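Local coordinates for regulatory protein YycH-like domain-containing protein (Eubacterium rectale, PDB 5COZ) that is of unknown function but carries a regulatory YycH-like domain and is probably exported as a lipoprotein, at residues E81-A86 / D116-R121; E128-K133 / D204-N209; S139-Y144 / E188-D193; V245-M248 / I253-L256. All coordinates share one frame; numbering follows the deposited sequence. Where two conformers were deposited one is given.

Overall arrangement
All four contacts belong to one lobe of the chain, built round one large antiparallel sheet that includes strands 116-120, 125-128, 188-192, 244-249 and 252-258. Contact 1 comes first along the chain and sets helix 73-87 on this sheet. Contact 2 follows, its centre about 17 Å from that of contact 1, and joins the start of helix 130-137 to the loop before strand 211-220. Contact 3 falls within the chain span that contact 2 closes. Contact 4, a hairpin, comes last, its centre about 11 to 13 Å from the others. L256 touches L83 and S254 bonds T129, so contacts 1, 2 and 4 adjoin; contact 3 touches contact 2 through Q208 and shares the sheet with contact 4.

Contact 1: E81-A86 / D116-R121; sequences EKLAKA and DSIAIR
I118 and L83 are the residues through which strand 116-120 meets helix 73-87, with A84 and I120 completing a contact whose side chains are all apolar. The end of I118 reaches the helix backbone: its CD1 rests 3.8 Å from A84 CB and 3.6 Å from A84 N. An alanine suits this point because its small side chain lets the methyl come so close. L83 comes down between the two isoleucines, its CD1 lying 3.9 Å from I118 CG2 and, more loosely, 4.2 Å from I120 CD1. The long arm of I118 starts beside the backbone N (chi1 -61°) and then runs extended, which carries CD1 across to the helix while the shorter branch CG2 stays behind to meet L83. The helix and strand segments run roughly antiparallel, at 154°, their axes 9.4 Å apart at the closest. I118 and I120, alternate residues of the strand, both point to the helix while A119 faces away, as is characteristic of a helix packed on the face of an antiparallel sheet. Strand 116-120 pairs with strands 104-111 and 125-128; A127 of the latter touches both L83 and I118, and L83 also packs on L256 and I258 of strand 252-258.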
loop_
_atom_site.group_PDB
_atom_site.type_symbol
_atom_site.label_atom_id
_atom_site.label_comp_id
_atom_site.label_asym_id
_atom_site.label_seq_id
_atom_site.Cartn_x
_atom_site.Cartn_y
_atom_site.Cartn_z
ATOM N N GLU A 81 -6.548 -5.432 -22.342
ATOM C CA GLU A 81 -5.777 -6.501 -22.971
ATOM C C GLU A 81 -4.561 -6.865 -22.142
ATOM O O GLU A 81 -4.244 -8.047 -22.069
ATOM C CB GLU A 81 -5.343 -6.118 -24.390
ATOM C CG GLU A 81 -6.516 -5.972 -25.342
ATOM C CD GLU A 81 -6.057 -6.103 -26.780
ATOM O OE1 GLU A 81 -5.531 -7.182 -27.150
ATOM O OE2 GLU A 81 -6.214 -5.113 -27.536
ATOM N N LYS A 82 -3.916 -5.867 -21.507
ATOM C CA LYS A 82 -2.755 -6.162 -20.655
ATOM C C LYS A 82 -3.203 -6.981 -19.449
ATOM O O LYS A 82 -2.545 -7.962 -19.105
ATOM C CB LYS A 82 -2.066 -4.887 -20.217
ATOM C CG LYS A 82 -1.420 -4.137 -21.372
ATOM C CD LYS A 82 -0.906 -2.801 -20.871
ATOM C CE LYS A 82 -0.174 -2.004 -21.920
ATOM N NZ LYS A 82 -1.109 -1.373 -22.884
ATOM N N LEU A 83 -4.360 -6.629 -18.845
ATOM C CA LEU A 83 -4.879 -7.403 -17.716
ATOM C C LEU A 83 -5.298 -8.802 -18.135
ATOM O O LEU A 83 -5.085 -9.751 -17.374
ATOM C CB LEU A 83 -6.057 -6.689 -17.064
ATOM C CG LEU A 83 -5.710 -5.351 -16.407
ATOM C CD1 LEU A 83 -6.969 -4.617 -16.016
ATOM C CD2 LEU A 83 -4.801 -5.548 -15.177
ATOM N N ALA A 84 -5.913 -8.953 -19.333
ATOM C CA ALA A 84 -6.320 -10.253 -19.848
ATOM C C ALA A 84 -5.094 -11.146 -20.092
ATOM O O ALA A 84 -5.175 -12.339 -19.806
ATOM C CB ALA A 84 -7.122 -10.080 -21.150
ATOM N N LYS A 85 -3.966 -10.565 -20.567
ATOM C CA LYS A 85 -2.724 -11.340 -20.769
ATOM C C LYS A 85 -2.231 -11.876 -19.410
ATOM O O LYS A 85 -1.924 -13.064 -19.263
ATOM C CB LYS A 85 -1.647 -10.469 -21.439
ATOM C CG LYS A 85 -0.350 -11.226 -21.761
ATOM C CD LYS A 85 0.816 -10.272 -21.959
ATOM C CE LYS A 85 2.147 -10.972 -22.148
ATOM N NZ LYS A 85 2.673 -11.538 -20.878
ATOM N N ALA A 86 -2.228 -10.994 -18.397
ATOM C CA ALA A 86 -1.763 -11.352 -17.054
ATOM C C ALA A 86 -2.531 -12.539 -16.446
ATOM O O ALA A 86 -1.892 -13.466 -15.939
ATOM C CB ALA A 86 -1.880 -10.138 -16.145
ATOM N N ASP A 116 -13.679 -15.990 -14.434
ATOM C CA ASP A 116 -12.614 -14.980 -14.526
ATOM C C ASP A 116 -13.256 -13.637 -14.862
ATOM O O ASP A 116 -14.280 -13.602 -15.557
ATOM C CB ASP A 116 -11.597 -15.333 -15.622
ATOM C CG ASP A 116 -10.862 -16.647 -15.468
ATOM O OD1 ASP A 116 -10.493 -16.984 -14.341
ATOM O OD2 ASP A 116 -10.633 -17.318 -16.491
ATOM N N SER A 117 -12.675 -12.537 -14.384
ATOM C CA SER A 117 -13.268 -11.250 -14.711
ATOM C C SER A 117 -12.256 -10.131 -14.725
ATOM O O SER A 117 -11.208 -10.207 -14.077
ATOM C CB SER A 117 -14.383 -10.880 -13.734
ATOM O OG SER A 117 -13.879 -10.560 -12.452
ATOM N N ILE A 118 -12.586 -9.090 -15.501
ATOM C CA ILE A 118 -11.866 -7.832 -15.541
ATOM C C ILE A 118 -12.879 -6.719 -15.320
ATOM O O ILE A 118 -13.945 -6.748 -15.938
ATOM C CB ILE A 118 -11.062 -7.639 -16.844
ATOM C CG1 ILE A 118 -10.001 -8.745 -17.028
ATOM C CG2 ILE A 118 -10.432 -6.210 -16.913
ATOM C CD1 ILE A 118 -9.360 -8.717 -18.403
ATOM N N ALA A 119 -12.573 -5.744 -14.453
ATOM C CA ALA A 119 -13.454 -4.610 -14.246
ATOM C C ALA A 119 -12.605 -3.377 -14.243
ATOM O O ALA A 119 -11.638 -3.306 -13.482
ATOM C CB ALA A 119 -14.186 -4.746 -12.913
ATOM N N ILE A 120 -12.959 -2.389 -15.075
ATOM C CA ILE A 120 -12.192 -1.154 -15.122
ATOM C C ILE A 120 -13.142 0.024 -14.891
ATOM O O ILE A 120 -14.145 0.137 -15.589
ATOM C CB ILE A 120 -11.389 -0.997 -16.438
ATOM C CG1 ILE A 120 -10.460 -2.201 -16.644
ATOM C CG2 ILE A 120 -10.607 0.333 -16.438
ATOM C CD1 ILE A 120 -9.807 -2.229 -18.047
ATOM N N ARG A 121 -12.807 0.877 -13.917
ATOM C CA ARG A 121 -13.563 2.087 -13.575
ATOM C C ARG A 121 -12.647 3.302 -13.792
ATOM O O ARG A 121 -11.499 3.141 -14.224
ATOM C CB ARG A 121 -14.015 2.021 -12.090
ATOM C CG ARG A 121 -15.128 1.046 -11.760
ATOM C CD ARG A 121 -15.452 1.058 -10.269
ATOM N NE ARG A 121 -16.202 2.252 -9.865
ATOM C CZ ARG A 121 -15.668 3.314 -9.265
ATOM N NH1 ARG A 121 -14.369 3.344 -8.985
ATOM N NH2 ARG A 121 -16.427 4.352 -8.943
#

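Contact 2: E128-K133 / D204-N209; sequences ETHDGK and DTDKQN. With NA (sodium ion), chain B.
D131 and N209 bring the two backbones nearest, their CA atoms 7.2 Å apart, where the first turn of helix 130-137 faces an irregular loop. H130 NE2 donates to D206 OD1 at 2.8 Å; the acceptor lies close to the ring plane but is met on its syn side, 32° out of the carboxylate plane. With CG anti to the backbone N (chi1 175°), the H130 ring swings out to the aspartate. D206 OD2 accepts from the backbone N of E202 and of D203, so the carboxylate is tied to its own loop while it holds the histidine. One water donates to both D206 OD1 and, at 2.7 Å, D131 OD1. D131 OD1 and D206 OD1 are 5.1 Å apart, and this water would probably ease their repulsion. The N209 amide crosses the D131 side chain at about a right angle, ND2 3.5 Å from D131 CG, and a second water joins that ND2 to D131 O. T129 suits the N-cap because its OG1 accepts from G132 N at 3.0 Å. In the loop, Q208 OE1 binds a sodium ion at 2.4 Å, which D210 and two waters also ligate. Strand 125-128 leads into the helix: E128 bonds S117 of strand 116-120, T129 bonds S254 of strand 252-258, and the 204-209 loop runs on into strand 211-220.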
loop_
_atom_site.group_PDB
_atom_site.type_symbol
_atom_site.label_atom_id
_atom_site.label_comp_id
_atom_site.label_asym_id
_atom_site.label_seq_id
_atom_site.Cartn_x
_atom_site.Cartn_y
_atom_site.Cartn_z
ATOM N N GLU A 128 -9.173 -10.748 -12.073
ATOM C CA GLU A 128 -9.032 -11.867 -11.132
ATOM C C GLU A 128 -9.587 -13.153 -11.675
ATOM O O GLU A 128 -10.529 -13.150 -12.460
ATOM C CB GLU A 128 -9.704 -11.553 -9.778
ATOM C CG GLU A 128 -11.197 -11.264 -9.842
ATOM C CD GLU A 128 -11.842 -10.733 -8.576
ATOM O OE1 GLU A 128 -11.136 -10.514 -7.566
ATOM O OE2 GLU A 128 -13.079 -10.552 -8.594
ATOM N N THR A 129 -8.984 -14.258 -11.247
ATOM C CA THR A 129 -9.521 -15.593 -11.484
ATOM C C THR A 129 -10.428 -15.891 -10.319
ATOM O O THR A 129 -10.376 -15.187 -9.304
ATOM C CB THR A 129 -8.423 -16.658 -11.620
ATOM O OG1 THR A 129 -7.776 -16.795 -10.339
ATOM C CG2 THR A 129 -7.432 -16.352 -12.728
ATOM N N HIS A 130 -11.269 -16.940 -10.440
ATOM C CA HIS A 130 -12.137 -17.309 -9.329
ATOM C C HIS A 130 -11.284 -17.668 -8.078
ATOM O O HIS A 130 -11.564 -17.186 -6.987
ATOM C CB HIS A 130 -13.024 -18.490 -9.760
ATOM C CG HIS A 130 -13.871 -19.043 -8.660
ATOM N ND1 HIS A 130 -14.922 -18.320 -8.127
ATOM C CD2 HIS A 130 -13.773 -20.225 -8.006
ATOM C CE1 HIS A 130 -15.436 -19.085 -7.176
ATOM N NE2 HIS A 130 -14.771 -20.235 -7.061
ATOM N N ASP A 131 -10.197 -18.434 -8.260
ATOM C CA ASP A 131 -9.320 -18.801 -7.142
ATOM C C ASP A 131 -8.601 -17.560 -6.553
ATOM O O ASP A 131 -8.471 -17.438 -5.334
ATOM C CB ASP A 131 -8.274 -19.838 -7.572
ATOM C CG ASP A 131 -8.837 -21.209 -7.922
ATOM O OD1 ASP A 131 -10.043 -21.440 -7.672
ATOM O OD2 ASP A 131 -8.063 -22.057 -8.432
ATOM N N GLY A 132 -8.186 -16.638 -7.411
ATOM C CA GLY A 132 -7.517 -15.419 -6.955
ATOM C C GLY A 132 -8.448 -14.539 -6.140
ATOM O O GLY A 132 -8.093 -14.047 -5.071
ATOM N N LYS A 133 -9.663 -14.359 -6.641
ATOM C CA LYS A 133 -10.717 -13.633 -5.923
ATOM C C LYS A 133 -10.901 -14.208 -4.500
ATOM O O LYS A 133 -10.884 -13.455 -3.518
ATOM C CB LYS A 133 -12.043 -13.736 -6.697
ATOM C CG LYS A 133 -13.160 -12.926 -6.046
ATOM C CD LYS A 133 -14.443 -12.984 -6.859
ATOM C CE LYS A 133 -15.402 -14.010 -6.372
ATOM N NZ LYS A 133 -16.750 -13.808 -6.972
ATOM N N ASP A 204 -18.795 -25.934 -2.633
ATOM C CA ASP A 204 -18.134 -26.936 -1.788
ATOM C C ASP A 204 -16.789 -27.370 -2.397
ATOM O O ASP A 204 -15.973 -27.977 -1.705
ATOM C CB ASP A 204 -19.060 -28.158 -1.585
ATOM C CG ASP A 204 -19.554 -28.764 -2.884
ATOM O OD1 ASP A 204 -20.397 -28.121 -3.558
ATOM O OD2 ASP A 204 -19.094 -29.875 -3.234
ATOM N N THR A 205 -16.563 -27.050 -3.686
ATOM C CA THR A 205 -15.331 -27.362 -4.408
ATOM C C THR A 205 -14.224 -26.317 -4.084
ATOM O O THR A 205 -13.059 -26.600 -4.328
ATOM C CB THR A 205 -15.584 -27.444 -5.921
ATOM O OG1 THR A 205 -16.012 -26.170 -6.407
ATOM C CG2 THR A 205 -16.603 -28.523 -6.293
ATOM N N ASP A 206 -14.587 -25.125 -3.560
ATOM C CA ASP A 206 -13.589 -24.087 -3.241
ATOM C C ASP A 206 -12.751 -24.465 -2.032
ATOM O O ASP A 206 -13.290 -24.761 -0.971
ATOM C CB ASP A 206 -14.265 -22.720 -3.013
ATOM C CG ASP A 206 -14.953 -22.182 -4.258
ATOM O OD1 ASP A 206 -14.442 -22.422 -5.378
ATOM O OD2 ASP A 206 -15.984 -21.497 -4.115
ATOM N N LYS A 207 -11.404 -24.409 -2.190
ATOM C CA LYS A 207 -10.443 -24.732 -1.124
ATOM C C LYS A 207 -9.334 -23.697 -1.076
ATOM O O LYS A 207 -9.216 -22.891 -1.999
ATOM C CB LYS A 207 -9.805 -26.123 -1.366
ATOM C CG LYS A 207 -10.779 -27.306 -1.483
ATOM C CD LYS A 207 -11.572 -27.598 -0.199
ATOM C CE LYS A 207 -12.624 -28.664 -0.447
ATOM N NZ LYS A 207 -13.598 -28.751 0.674
ATOM N N GLN A 208 -8.499 -23.735 -0.025
ATOM C CA GLN A 208 -7.336 -22.849 0.074
ATOM C C GLN A 208 -6.333 -23.236 -1.028
ATOM O O GLN A 208 -6.025 -24.411 -1.206
ATOM C CB GLN A 208 -6.726 -22.935 1.484
ATOM C CG GLN A 208 -5.510 -22.040 1.727
ATOM C CD GLN A 208 -4.223 -22.706 1.284
ATOM O OE1 GLN A 208 -3.953 -23.879 1.586
ATOM N NE2 GLN A 208 -3.415 -21.958 0.574
ATOM N N ASN A 209 -5.849 -22.235 -1.772
ATOM C CA ASN A 209 -4.860 -22.406 -2.840
ATOM C C ASN A 209 -3.629 -21.571 -2.528
ATOM O O ASN A 209 -3.765 -20.357 -2.346
ATOM C CB ASN A 209 -5.450 -21.976 -4.192
ATOM C CG ASN A 209 -6.565 -22.863 -4.649
ATOM O OD1 ASN A 209 -6.369 -24.057 -4.875
ATOM N ND2 ASN A 209 -7.767 -22.308 -4.738
HETATM NA NA NA B . -1.935 -25.187 1.177
HETATM O O HOH W 1 -8.405 -19.663 -3.667
HETATM O O HOH W 2 -11.735 -21.903 -5.583
HETATM O O HOH W 3 -3.249 -25.884 -0.564
HETATM O O HOH W 4 0.051 -26.442 0.255
#

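Contact 3: S139-Y144 / E188-D193; sequences SKFGTY and ELYVLD
F141 lays its ring across the side chains of L192 and Y190, crossing each at about a right angle. L192 takes one face: its CD1 sits 4.0 Å from the ring centroid, 21° off the normal and displaced toward the rim, in a CH-pi contact, while the second methyl CD2 touches F141 CG at 3.8 Å. Leucine fits here because its two methyls can spread along the root and face of the ring. The far end of F141 reaches Y190, with CE1 3.7 Å from Y190 CB; the two rings are turned 48° to each other with centroids 5.7 Å apart, an oblique pairing. F141 CG lies anti to the backbone N (chi1 -179°), which directs the ring from the loop down onto the strand. Y190 OH donates to E188 OE1 at 2.6 Å from above the carboxylate plane, and R227 forms a salt bridge with E188 OE2, probably stabilising its charge. N196 OD1 accepts from F141 N and so fixes the loop backbone. That Y190 and L192, two apart, face the same way is the usual alternation of a beta-strand; strand 188-192, paired with strand 211-220 in the antiparallel sheet, here receives a buried aromatic from the loop after helix 130-137.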
loop_
_atom_site.group_PDB
_atom_site.type_symbol
_atom_site.label_atom_id
_atom_site.label_comp_id
_atom_site.label_asym_id
_atom_site.label_seq_id
_atom_site.Cartn_x
_atom_site.Cartn_y
_atom_site.Cartn_z
ATOM N N SER A 139 -10.917 -14.736 2.193
ATOM C CA SER A 139 -10.163 -15.532 3.136
ATOM C C SER A 139 -9.666 -14.680 4.310
ATOM O O SER A 139 -10.119 -13.542 4.465
ATOM C CB SER A 139 -9.000 -16.211 2.395
ATOM O OG SER A 139 -9.510 -17.035 1.353
ATOM N N LYS A 140 -8.757 -15.206 5.143
ATOM C CA LYS A 140 -8.260 -14.504 6.325
ATOM C C LYS A 140 -7.433 -13.262 5.944
ATOM O O LYS A 140 -7.420 -12.266 6.692
ATOM C CB LYS A 140 -7.435 -15.469 7.198
ATOM C CG LYS A 140 -7.284 -15.045 8.650
ATOM C CD LYS A 140 -6.567 -16.122 9.463
ATOM C CE LYS A 140 -6.254 -15.687 10.871
ATOM N NZ LYS A 140 -7.453 -15.741 11.752
ATOM N N PHE A 141 -6.735 -13.325 4.792
ATOM C CA PHE A 141 -5.918 -12.203 4.355
ATOM C C PHE A 141 -6.795 -11.009 4.012
ATOM O O PHE A 141 -7.849 -11.159 3.390
ATOM C CB PHE A 141 -5.079 -12.615 3.128
ATOM C CG PHE A 141 -4.161 -11.546 2.591
ATOM C CD1 PHE A 141 -2.984 -11.229 3.250
ATOM C CD2 PHE A 141 -4.505 -10.814 1.460
ATOM C CE1 PHE A 141 -2.114 -10.256 2.743
ATOM C CE2 PHE A 141 -3.636 -9.830 0.954
ATOM C CZ PHE A 141 -2.455 -9.557 1.608
ATOM N N GLY A 142 -6.294 -9.825 4.349
ATOM C CA GLY A 142 -6.955 -8.564 4.034
ATOM C C GLY A 142 -5.888 -7.559 3.662
ATOM O O GLY A 142 -4.759 -7.633 4.156
ATOM N N THR A 143 -6.216 -6.639 2.761
ATOM C CA THR A 143 -5.240 -5.704 2.249
ATOM C C THR A 143 -5.171 -4.383 3.016
ATOM O O THR A 143 -4.301 -3.585 2.669
ATOM C CB THR A 143 -5.536 -5.385 0.770
ATOM O OG1 THR A 143 -6.818 -4.755 0.691
ATOM C CG2 THR A 143 -5.511 -6.646 -0.129
ATOM N N TYR A 144 -6.114 -4.091 3.937
ATOM C CA TYR A 144 -6.154 -2.781 4.587
ATOM C C TYR A 144 -5.287 -2.711 5.817
ATOM O O TYR A 144 -5.319 -3.593 6.677
ATOM C CB TYR A 144 -7.589 -2.413 4.995
ATOM C CG TYR A 144 -8.508 -2.203 3.818
ATOM C CD1 TYR A 144 -9.153 -3.276 3.209
ATOM C CD2 TYR A 144 -8.757 -0.929 3.325
ATOM C CE1 TYR A 144 -9.964 -3.089 2.090
ATOM C CE2 TYR A 144 -9.577 -0.727 2.217
ATOM C CZ TYR A 144 -10.188 -1.808 1.610
ATOM O OH TYR A 144 -11.010 -1.591 0.522
ATOM N N GLU A 188 6.521 -5.591 -1.092
ATOM C CA GLU A 188 6.231 -6.414 0.071
ATOM C C GLU A 188 5.614 -7.708 -0.419
ATOM O O GLU A 188 4.778 -7.692 -1.324
ATOM C CB GLU A 188 5.264 -5.701 1.033
ATOM C CG GLU A 188 5.889 -4.469 1.667
ATOM C CD GLU A 188 4.912 -3.615 2.449
ATOM O OE1 GLU A 188 3.682 -3.858 2.376
ATOM O OE2 GLU A 188 5.390 -2.665 3.115
ATOM N N LEU A 189 6.011 -8.813 0.179
ATOM C CA LEU A 189 5.506 -10.112 -0.212
ATOM C C LEU A 189 4.750 -10.768 0.943
ATOM O O LEU A 189 5.301 -10.956 2.037
ATOM C CB LEU A 189 6.682 -10.990 -0.675
ATOM C CG LEU A 189 6.313 -12.454 -1.022
ATOM C CD1 LEU A 189 5.221 -12.535 -2.097
ATOM C CD2 LEU A 189 7.523 -13.219 -1.503
ATOM N N TYR A 190 3.529 -11.237 0.637
ATOM C CA TYR A 190 2.667 -11.943 1.582
ATOM C C TYR A 190 2.464 -13.354 1.083
ATOM O O TYR A 190 2.252 -13.576 -0.117
ATOM C CB TYR A 190 1.326 -11.172 1.721
ATOM C CG TYR A 190 1.574 -9.756 2.204
ATOM C CD1 TYR A 190 1.769 -9.489 3.553
ATOM C CD2 TYR A 190 1.755 -8.713 1.300
ATOM C CE1 TYR A 190 2.133 -8.222 3.999
ATOM C CE2 TYR A 190 2.085 -7.426 1.737
ATOM C CZ TYR A 190 2.297 -7.198 3.086
ATOM O OH TYR A 190 2.630 -5.960 3.562
ATOM N N VAL A 191 2.622 -14.331 1.976
ATOM C CA VAL A 191 2.507 -15.752 1.638
ATOM C C VAL A 191 1.164 -16.281 2.116
ATOM O O VAL A 191 0.920 -16.423 3.330
ATOM C CB VAL A 191 3.684 -16.555 2.230
ATOM C CG1 VAL A 191 3.554 -18.037 1.841
ATOM C CG2 VAL A 191 5.040 -15.997 1.750
ATOM N N LEU A 192 0.271 -16.564 1.160
ATOM C CA LEU A 192 -1.077 -17.016 1.494
ATOM C C LEU A 192 -1.131 -18.534 1.325
ATOM O O LEU A 192 -1.561 -19.065 0.292
ATOM C CB LEU A 192 -2.101 -16.293 0.614
ATOM C CG LEU A 192 -2.522 -14.865 1.023
ATOM C CD1 LEU A 192 -1.337 -13.894 1.153
ATOM C CD2 LEU A 192 -3.518 -14.326 0.021
ATOM N N ASP A 193 -0.626 -19.229 2.347
ATOM C CA ASP A 193 -0.627 -20.691 2.372
ATOM C C ASP A 193 -1.845 -21.165 3.215
ATOM O O ASP A 193 -2.827 -20.425 3.328
ATOM C CB ASP A 193 0.709 -21.200 2.952
ATOM C CG ASP A 193 0.986 -20.786 4.394
ATOM O OD1 ASP A 193 0.224 -19.963 4.931
ATOM O OD2 ASP A 193 1.947 -21.306 4.986
#

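Contact 4: V245-M248 / I253-L256; sequences VIAM and ISFL
A247 O is approached twice by S254: the backbone N donates to it at 2.8 Å, from above the carbonyl plane, and OG lies 3.5 Å away, a weak bond at best, because the hydroxyl proton has another acceptor within reach. A nearly straight bond from A247 N to F255 O, also 2.8 Å, completes the pairing. A247 thus faces two residues instead of one. S254 absorbs the extra residue by taking a psi of -11°, far from the extended values of its neighbours, and its short side chain keeps OG near the A247 carbonyl. On the face of A247, the small CB meets F255 CB at 3.8 Å, and F255, its ring swung along the strand, lets CE1 reach V245 CG1 at 3.9 Å. On the other face I246 and L256 lie side by side, pointing the same way. M248, here a selenomethionine, and I253, each modelled in two conformers, lie on that face too and, with L256, pack on helix 165-178; large apolar side chains such as I246, I253 and L256 are consistent with this buried face. L256 also meets A86 of helix 73-87. Strand 211-220 pairs with the outer edge of 244-249, and 125-128 with that of 252-258. S254 and F255 both facing A247, with the register shifting by one before M248, make a classic beta bulge in the antiparallel hairpin of strands 244-249 and 252-258.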
loop_
_atom_site.group_PDB
_atom_site.type_symbol
_atom_site.label_atom_id
_atom_site.label_comp_id
_atom_site.label_asym_id
_atom_site.label_seq_id
_atom_site.Cartn_x
_atom_site.Cartn_y
_atom_site.Cartn_z
ATOM N N VAL A 245 -1.634 -4.526 -6.275
ATOM C CA VAL A 245 -1.662 -5.875 -5.722
ATOM C C VAL A 245 -1.557 -6.892 -6.853
ATOM O O VAL A 245 -2.369 -6.855 -7.770
ATOM C CB VAL A 245 -2.923 -6.100 -4.872
ATOM C CG1 VAL A 245 -2.862 -7.484 -4.202
ATOM C CG2 VAL A 245 -3.071 -5.013 -3.800
ATOM N N ILE A 246 -0.521 -7.733 -6.823
ATOM C CA ILE A 246 -0.344 -8.768 -7.844
ATOM C C ILE A 246 -0.197 -10.081 -7.134
ATOM O O ILE A 246 0.765 -10.283 -6.385
ATOM C CB ILE A 246 0.885 -8.478 -8.734
ATOM C CG1 ILE A 246 0.889 -6.992 -9.238
ATOM C CG2 ILE A 246 0.922 -9.503 -9.905
ATOM C CD1 ILE A 246 2.034 -6.648 -10.314
ATOM N N ALA A 247 -1.159 -10.974 -7.343
ATOM C CA ALA A 247 -1.092 -12.297 -6.710
ATOM C C ALA A 247 -0.890 -13.364 -7.746
ATOM O O ALA A 247 -1.339 -13.198 -8.890
ATOM C CB ALA A 247 -2.359 -12.579 -5.931
HETATM N N MSE A 248 -0.256 -14.475 -7.349
HETATM C CA MSE A 248 -0.072 -15.589 -8.275
HETATM C C MSE A 248 -0.103 -16.918 -7.552
HETATM O O MSE A 248 0.314 -17.021 -6.395
HETATM C CB MSE A 248 1.228 -15.453 -9.060
HETATM C CG MSE A 248 2.440 -15.361 -8.174
HETATM SE SE MSE A 248 3.976 -14.661 -9.096
HETATM C CE MSE A 248 3.492 -12.866 -9.344
ATOM N N ILE A 253 -0.597 -15.584 -12.633
ATOM C CA ILE A 253 -1.234 -14.436 -12.002
ATOM C C ILE A 253 -2.712 -14.759 -11.777
ATOM O O ILE A 253 -3.377 -15.230 -12.698
ATOM C CB ILE A 253 -1.049 -13.147 -12.859
ATOM C CG1 ILE A 253 0.451 -12.876 -13.199
ATOM C CG2 ILE A 253 -1.743 -11.910 -12.239
ATOM C CD1 ILE A 253 1.358 -12.557 -12.045
ATOM N N SER A 254 -3.217 -14.510 -10.575
ATOM C CA SER A 254 -4.604 -14.812 -10.249
ATOM C C SER A 254 -5.400 -13.592 -9.786
ATOM O O SER A 254 -6.614 -13.683 -9.655
ATOM C CB SER A 254 -4.614 -15.863 -9.137
ATOM O OG SER A 254 -3.976 -15.304 -7.993
ATOM N N PHE A 255 -4.733 -12.463 -9.509
ATOM C CA PHE A 255 -5.390 -11.273 -8.983
ATOM C C PHE A 255 -4.504 -10.083 -9.244
ATOM O O PHE A 255 -3.307 -10.141 -8.958
ATOM C CB PHE A 255 -5.622 -11.467 -7.463
ATOM C CG PHE A 255 -6.388 -10.373 -6.768
ATOM C CD1 PHE A 255 -5.736 -9.241 -6.293
ATOM C CD2 PHE A 255 -7.747 -10.508 -6.520
ATOM C CE1 PHE A 255 -6.442 -8.240 -5.617
ATOM C CE2 PHE A 255 -8.447 -9.513 -5.825
ATOM C CZ PHE A 255 -7.783 -8.404 -5.361
ATOM N N LEU A 256 -5.069 -9.010 -9.829
ATOM C CA LEU A 256 -4.302 -7.840 -10.172
ATOM C C LEU A 256 -5.189 -6.648 -9.911
ATOM O O LEU A 256 -6.210 -6.488 -10.587
ATOM C CB LEU A 256 -3.869 -7.944 -11.656
ATOM C CG LEU A 256 -2.771 -7.040 -12.169
ATOM C CD1 LEU A 256 -1.588 -7.115 -11.343
ATOM C CD2 LEU A 256 -2.340 -7.484 -13.556
#